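Local coordinates for protein U4/U6 snRNA-associated-splicing factor PRP24 (Saccharomyces cerevisiae, PDB 4N0T) that binds U6 snRNA and anneals it with U4 snRNA, serving as a recycling factor of the spliceosome during intron removal from pre-mRNA, at residues A[299-313]-A[326-340]. Sequence-based numbering, arbitrary orientation.
Sequences FLQEEIHINEKDIRK and IFRDSKFAAKMLMIL
Ile306 and Met336 form the tight end of this contact: Ile306 CD1 lies 3.4 Å from Met336 SD as the two side chains run antiparallel alongside one another. The bend at chi2 (-56°) swings the Met336 sulfur toward Ile306, while Met336 CG sits over the rim of one face of the Phe327 ring. Leu340 extends the apolar layer, its CD2 3.8 Å from Ile304 CG1 and its CD1 against Leu300 CD2; Ile282 of the central strand 281-285 touches both Phe327 and Leu340. Asp310 lays its carboxylate over the Phe332 ring, planes 27° apart, with Asp310 CB 3.6 Å from Phe332 CZ.

The looser, solvent side belongs to Arg328, Lys309 and Arg312. Arg328 folds one guanidinium face over Arg312 CA and donates from NH1 to Lys309 O (2.9 Å, 143° at the hydrogen), while a water bridges Arg328 N and Asp310 O. Separately, the strands pair through a classic bulge: Arg312 N (2.8 Å) and, weakly, Lys313 N share Ile326 O, and Ile326 N returns a nearly straight bond to Lys313 O. Two helices packed on one side of an antiparallel sheet, with 311-317 as an edge strand, are the βαββαβ arrangement of an RNA recognition motif, here the occluded one.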
# COMPACT_ATOMS: atom_id res chain seq x y z
N PHE A 299 1.83 17.19 -0.62
CA PHE A 299 2.97 17.97 -1.11
C PHE A 299 2.53 19.13 -1.99
O PHE A 299 3.02 20.25 -1.82
CB PHE A 299 3.92 17.04 -1.86
CG PHE A 299 4.88 17.75 -2.78
CD1 PHE A 299 5.99 18.43 -2.28
CD2 PHE A 299 4.72 17.67 -4.16
CE1 PHE A 299 6.89 19.06 -3.14
CE2 PHE A 299 5.61 18.29 -5.03
CZ PHE A 299 6.70 18.99 -4.51
N LEU A 300 1.60 18.90 -2.92
CA LEU A 300 1.15 19.97 -3.79
C LEU A 300 0.44 21.08 -3.02
O LEU A 300 0.57 22.27 -3.36
CB LEU A 300 0.22 19.44 -4.88
CG LEU A 300 0.87 18.48 -5.87
CD1 LEU A 300 -0.17 17.95 -6.86
CD2 LEU A 300 2.00 19.17 -6.62
N GLN A 301 -0.33 20.70 -2.00
CA GLN A 301 -1.08 21.68 -1.22
C GLN A 301 -0.20 22.44 -0.23
O GLN A 301 -0.30 23.66 -0.14
CB GLN A 301 -2.23 21.00 -0.46
CG GLN A 301 -3.35 20.51 -1.37
CD GLN A 301 -4.27 19.53 -0.65
OE1 GLN A 301 -5.29 19.12 -1.19
NE2 GLN A 301 -3.88 19.14 0.56
N GLU A 302 0.65 21.72 0.50
CA GLU A 302 1.41 22.31 1.60
C GLU A 302 2.71 22.98 1.17
O GLU A 302 3.12 23.99 1.75
CB GLU A 302 1.71 21.27 2.68
CG GLU A 302 0.46 20.68 3.33
CD GLU A 302 0.78 19.66 4.41
OE1 GLU A 302 1.97 19.53 4.78
OE2 GLU A 302 -0.15 18.98 4.88
N GLU A 303 3.37 22.41 0.16
CA GLU A 303 4.65 22.94 -0.29
C GLU A 303 4.53 23.85 -1.51
O GLU A 303 5.24 24.84 -1.63
CB GLU A 303 5.64 21.80 -0.57
CG GLU A 303 5.94 20.92 0.64
CD GLU A 303 6.58 21.68 1.78
OE1 GLU A 303 7.40 22.60 1.51
OE2 GLU A 303 6.27 21.37 2.95
N ILE A 304 3.62 23.51 -2.42
CA ILE A 304 3.49 24.27 -3.66
C ILE A 304 2.34 25.27 -3.57
O ILE A 304 2.19 26.15 -4.42
CB ILE A 304 3.32 23.31 -4.87
CG1 ILE A 304 4.38 22.21 -4.80
CG2 ILE A 304 3.41 24.05 -6.19
CD1 ILE A 304 5.84 22.71 -4.87
N HIS A 305 1.53 25.14 -2.51
CA HIS A 305 0.43 26.06 -2.21
C HIS A 305 -0.65 26.05 -3.28
O HIS A 305 -1.29 27.07 -3.57
CB HIS A 305 0.97 27.47 -1.91
CG HIS A 305 1.96 27.49 -0.79
ND1 HIS A 305 3.31 27.65 -1.00
CD2 HIS A 305 1.79 27.33 0.54
CE1 HIS A 305 3.94 27.60 0.16
NE2 HIS A 305 3.04 27.41 1.12
N ILE A 306 -0.86 24.87 -3.84
CA ILE A 306 -1.93 24.62 -4.78
C ILE A 306 -3.20 24.35 -3.98
O ILE A 306 -3.15 23.69 -2.94
CB ILE A 306 -1.58 23.38 -5.64
CG1 ILE A 306 -0.29 23.62 -6.42
CG2 ILE A 306 -2.70 23.05 -6.61
CD1 ILE A 306 0.30 22.36 -7.02
N ASN A 307 -4.33 24.87 -4.44
CA ASN A 307 -5.60 24.58 -3.80
C ASN A 307 -6.09 23.17 -4.17
O ASN A 307 -5.97 22.74 -5.32
CB ASN A 307 -6.63 25.62 -4.21
CG ASN A 307 -7.91 25.51 -3.42
OD1 ASN A 307 -8.75 24.65 -3.68
ND2 ASN A 307 -8.08 26.40 -2.44
N GLU A 308 -6.63 22.47 -3.18
CA GLU A 308 -7.13 21.11 -3.34
C GLU A 308 -8.03 20.95 -4.56
O GLU A 308 -7.94 19.95 -5.28
CB GLU A 308 -7.87 20.71 -2.06
CG GLU A 308 -8.97 19.67 -2.23
CD GLU A 308 -9.89 19.62 -1.02
OE1 GLU A 308 -10.58 18.59 -0.83
OE2 GLU A 308 -9.93 20.61 -0.26
N LYS A 309 -8.87 21.94 -4.82
CA LYS A 309 -9.83 21.82 -5.91
C LYS A 309 -9.27 22.24 -7.27
O LYS A 309 -9.97 22.20 -8.27
CB LYS A 309 -11.12 22.59 -5.60
CG LYS A 309 -10.99 24.11 -5.69
CD LYS A 309 -11.97 24.79 -4.73
CE LYS A 309 -11.88 26.31 -4.80
NZ LYS A 309 -12.99 26.95 -4.03
N ASP A 310 -8.00 22.64 -7.30
CA ASP A 310 -7.32 22.86 -8.58
C ASP A 310 -6.84 21.52 -9.11
O ASP A 310 -6.49 21.38 -10.29
CB ASP A 310 -6.12 23.79 -8.40
CG ASP A 310 -6.53 25.22 -8.08
OD1 ASP A 310 -7.41 25.76 -8.79
OD2 ASP A 310 -5.96 25.81 -7.13
N ILE A 311 -6.83 20.52 -8.23
CA ILE A 311 -6.38 19.19 -8.60
C ILE A 311 -7.58 18.28 -8.83
O ILE A 311 -8.36 18.04 -7.91
CB ILE A 311 -5.51 18.59 -7.49
CG1 ILE A 311 -4.29 19.47 -7.22
CG2 ILE A 311 -5.07 17.18 -7.86
CD1 ILE A 311 -3.74 19.35 -5.81
N ARG A 312 -7.73 17.79 -10.06
CA ARG A 312 -8.84 16.89 -10.40
C ARG A 312 -8.56 15.46 -9.93
O ARG A 312 -9.41 14.83 -9.28
CB ARG A 312 -9.07 16.92 -11.91
CG ARG A 312 -9.62 15.62 -12.46
CD ARG A 312 -11.12 15.63 -12.55
NE ARG A 312 -11.55 15.99 -13.90
CZ ARG A 312 -11.33 15.24 -14.97
NH1 ARG A 312 -10.69 14.08 -14.86
NH2 ARG A 312 -11.75 15.64 -16.16
N LYS A 313 -7.37 14.96 -10.25
CA LYS A 313 -7.04 13.57 -9.95
C LYS A 313 -5.53 13.35 -9.95
O LYS A 313 -4.81 14.00 -10.71
CB LYS A 313 -7.71 12.65 -10.99
CG LYS A 313 -7.57 11.17 -10.71
CD LYS A 313 -8.80 10.41 -11.15
CE LYS A 313 -8.97 9.12 -10.34
NZ LYS A 313 -8.83 9.37 -8.87
N ILE A 326 -3.75 15.48 -12.90
CA ILE A 326 -4.69 16.08 -13.83
C ILE A 326 -5.25 17.33 -13.17
O ILE A 326 -5.77 17.27 -12.05
CB ILE A 326 -5.83 15.12 -14.17
CG1 ILE A 326 -5.26 13.81 -14.71
CG2 ILE A 326 -6.76 15.76 -15.19
CD1 ILE A 326 -6.35 12.81 -15.11
N PHE A 327 -5.09 18.47 -13.84
CA PHE A 327 -5.58 19.73 -13.30
C PHE A 327 -6.88 20.11 -14.00
O PHE A 327 -7.39 19.34 -14.81
CB PHE A 327 -4.53 20.83 -13.50
CG PHE A 327 -3.26 20.60 -12.72
CD1 PHE A 327 -3.23 20.84 -11.35
CD2 PHE A 327 -2.11 20.13 -13.35
CE1 PHE A 327 -2.05 20.64 -10.62
CE2 PHE A 327 -0.94 19.91 -12.63
CZ PHE A 327 -0.91 20.17 -11.26
N ARG A 328 -7.40 21.29 -13.71
CA ARG A 328 -8.73 21.66 -14.21
C ARG A 328 -8.71 22.42 -15.54
O ARG A 328 -9.69 22.38 -16.29
CB ARG A 328 -9.53 22.42 -13.15
CG ARG A 328 -9.47 21.72 -11.80
CD ARG A 328 -10.83 21.62 -11.14
NE ARG A 328 -11.40 20.27 -11.18
CZ ARG A 328 -11.92 19.65 -10.13
NH1 ARG A 328 -11.96 20.26 -8.95
NH2 ARG A 328 -12.41 18.43 -10.25
N ASP A 329 -7.60 23.09 -15.84
CA ASP A 329 -7.40 23.66 -17.18
C ASP A 329 -5.94 23.62 -17.63
O ASP A 329 -5.03 23.41 -16.82
CB ASP A 329 -7.97 25.08 -17.28
CG ASP A 329 -7.27 26.05 -16.36
OD1 ASP A 329 -6.15 26.49 -16.69
OD2 ASP A 329 -7.85 26.40 -15.31
N SER A 330 -5.73 23.83 -18.93
CA SER A 330 -4.40 23.76 -19.54
C SER A 330 -3.47 24.89 -19.10
O SER A 330 -2.25 24.73 -19.10
CB SER A 330 -4.53 23.79 -21.07
OG SER A 330 -5.35 24.86 -21.49
N LYS A 331 -4.06 26.02 -18.73
CA LYS A 331 -3.26 27.16 -18.30
C LYS A 331 -2.68 26.90 -16.92
O LYS A 331 -1.50 27.17 -16.68
CB LYS A 331 -4.10 28.44 -18.30
CG LYS A 331 -4.88 28.65 -19.59
CD LYS A 331 -6.37 28.39 -19.40
CE LYS A 331 -7.09 29.65 -18.95
NZ LYS A 331 -8.51 29.37 -18.60
N PHE A 332 -3.50 26.36 -16.02
CA PHE A 332 -3.02 25.99 -14.69
C PHE A 332 -1.97 24.88 -14.81
O PHE A 332 -0.92 24.92 -14.17
CB PHE A 332 -4.18 25.55 -13.79
CG PHE A 332 -3.86 25.58 -12.32
CD1 PHE A 332 -3.31 24.47 -11.69
CD2 PHE A 332 -4.10 26.72 -11.57
CE1 PHE A 332 -3.01 24.50 -10.33
CE2 PHE A 332 -3.81 26.75 -10.21
CZ PHE A 332 -3.26 25.64 -9.59
N ALA A 333 -2.27 23.88 -15.65
CA ALA A 333 -1.32 22.79 -15.88
C ALA A 333 0.02 23.31 -16.39
O ALA A 333 1.08 22.86 -15.94
CB ALA A 333 -1.90 21.77 -16.85
N ALA A 334 -0.01 24.25 -17.33
CA ALA A 334 1.23 24.82 -17.87
C ALA A 334 2.07 25.52 -16.80
O ALA A 334 3.30 25.39 -16.78
CB ALA A 334 0.93 25.77 -19.01
N LYS A 335 1.41 26.25 -15.92
CA LYS A 335 2.12 26.93 -14.84
C LYS A 335 2.69 25.94 -13.84
O LYS A 335 3.79 26.12 -13.31
CB LYS A 335 1.21 27.93 -14.13
CG LYS A 335 1.92 28.74 -13.03
CD LYS A 335 3.21 29.41 -13.52
CE LYS A 335 3.87 30.21 -12.41
NZ LYS A 335 3.00 31.31 -11.87
N MET A 336 1.93 24.88 -13.57
CA MET A 336 2.40 23.83 -12.68
C MET A 336 3.59 23.10 -13.27
O MET A 336 4.50 22.70 -12.55
CB MET A 336 1.28 22.85 -12.35
CG MET A 336 0.22 23.45 -11.46
SD MET A 336 0.92 24.08 -9.93
CE MET A 336 0.80 25.86 -10.20
N LEU A 337 3.59 22.94 -14.60
CA LEU A 337 4.72 22.33 -15.29
C LEU A 337 6.00 23.09 -14.96
O LEU A 337 7.02 22.51 -14.58
CB LEU A 337 4.49 22.35 -16.80
CG LEU A 337 5.53 21.59 -17.63
CD1 LEU A 337 5.26 20.09 -17.58
CD2 LEU A 337 5.56 22.07 -19.06
N MET A 338 5.92 24.41 -15.08
CA MET A 338 7.07 25.27 -14.79
C MET A 338 7.50 25.22 -13.32
O MET A 338 8.68 25.03 -13.01
CB MET A 338 6.75 26.71 -15.18
CG MET A 338 7.86 27.68 -14.83
SD MET A 338 7.34 29.39 -15.03
CE MET A 338 6.95 29.43 -16.78
N ILE A 339 6.54 25.41 -12.41
CA ILE A 339 6.82 25.42 -10.98
C ILE A 339 7.39 24.09 -10.47
O ILE A 339 8.33 24.07 -9.68
CB ILE A 339 5.54 25.77 -10.17
CG1 ILE A 339 5.20 27.26 -10.32
CG2 ILE A 339 5.72 25.44 -8.69
CD1 ILE A 339 3.91 27.66 -9.60
N LEU A 340 6.83 22.98 -10.93
CA LEU A 340 7.23 21.70 -10.34
C LEU A 340 8.57 21.16 -10.83
O LEU A 340 9.23 20.40 -10.12
CB LEU A 340 6.12 20.65 -10.53
CG LEU A 340 4.94 20.90 -9.59
CD1 LEU A 340 3.76 20.02 -9.94
CD2 LEU A 340 5.38 20.65 -8.17
O HOH W 1 -6.61 23.45 -11.97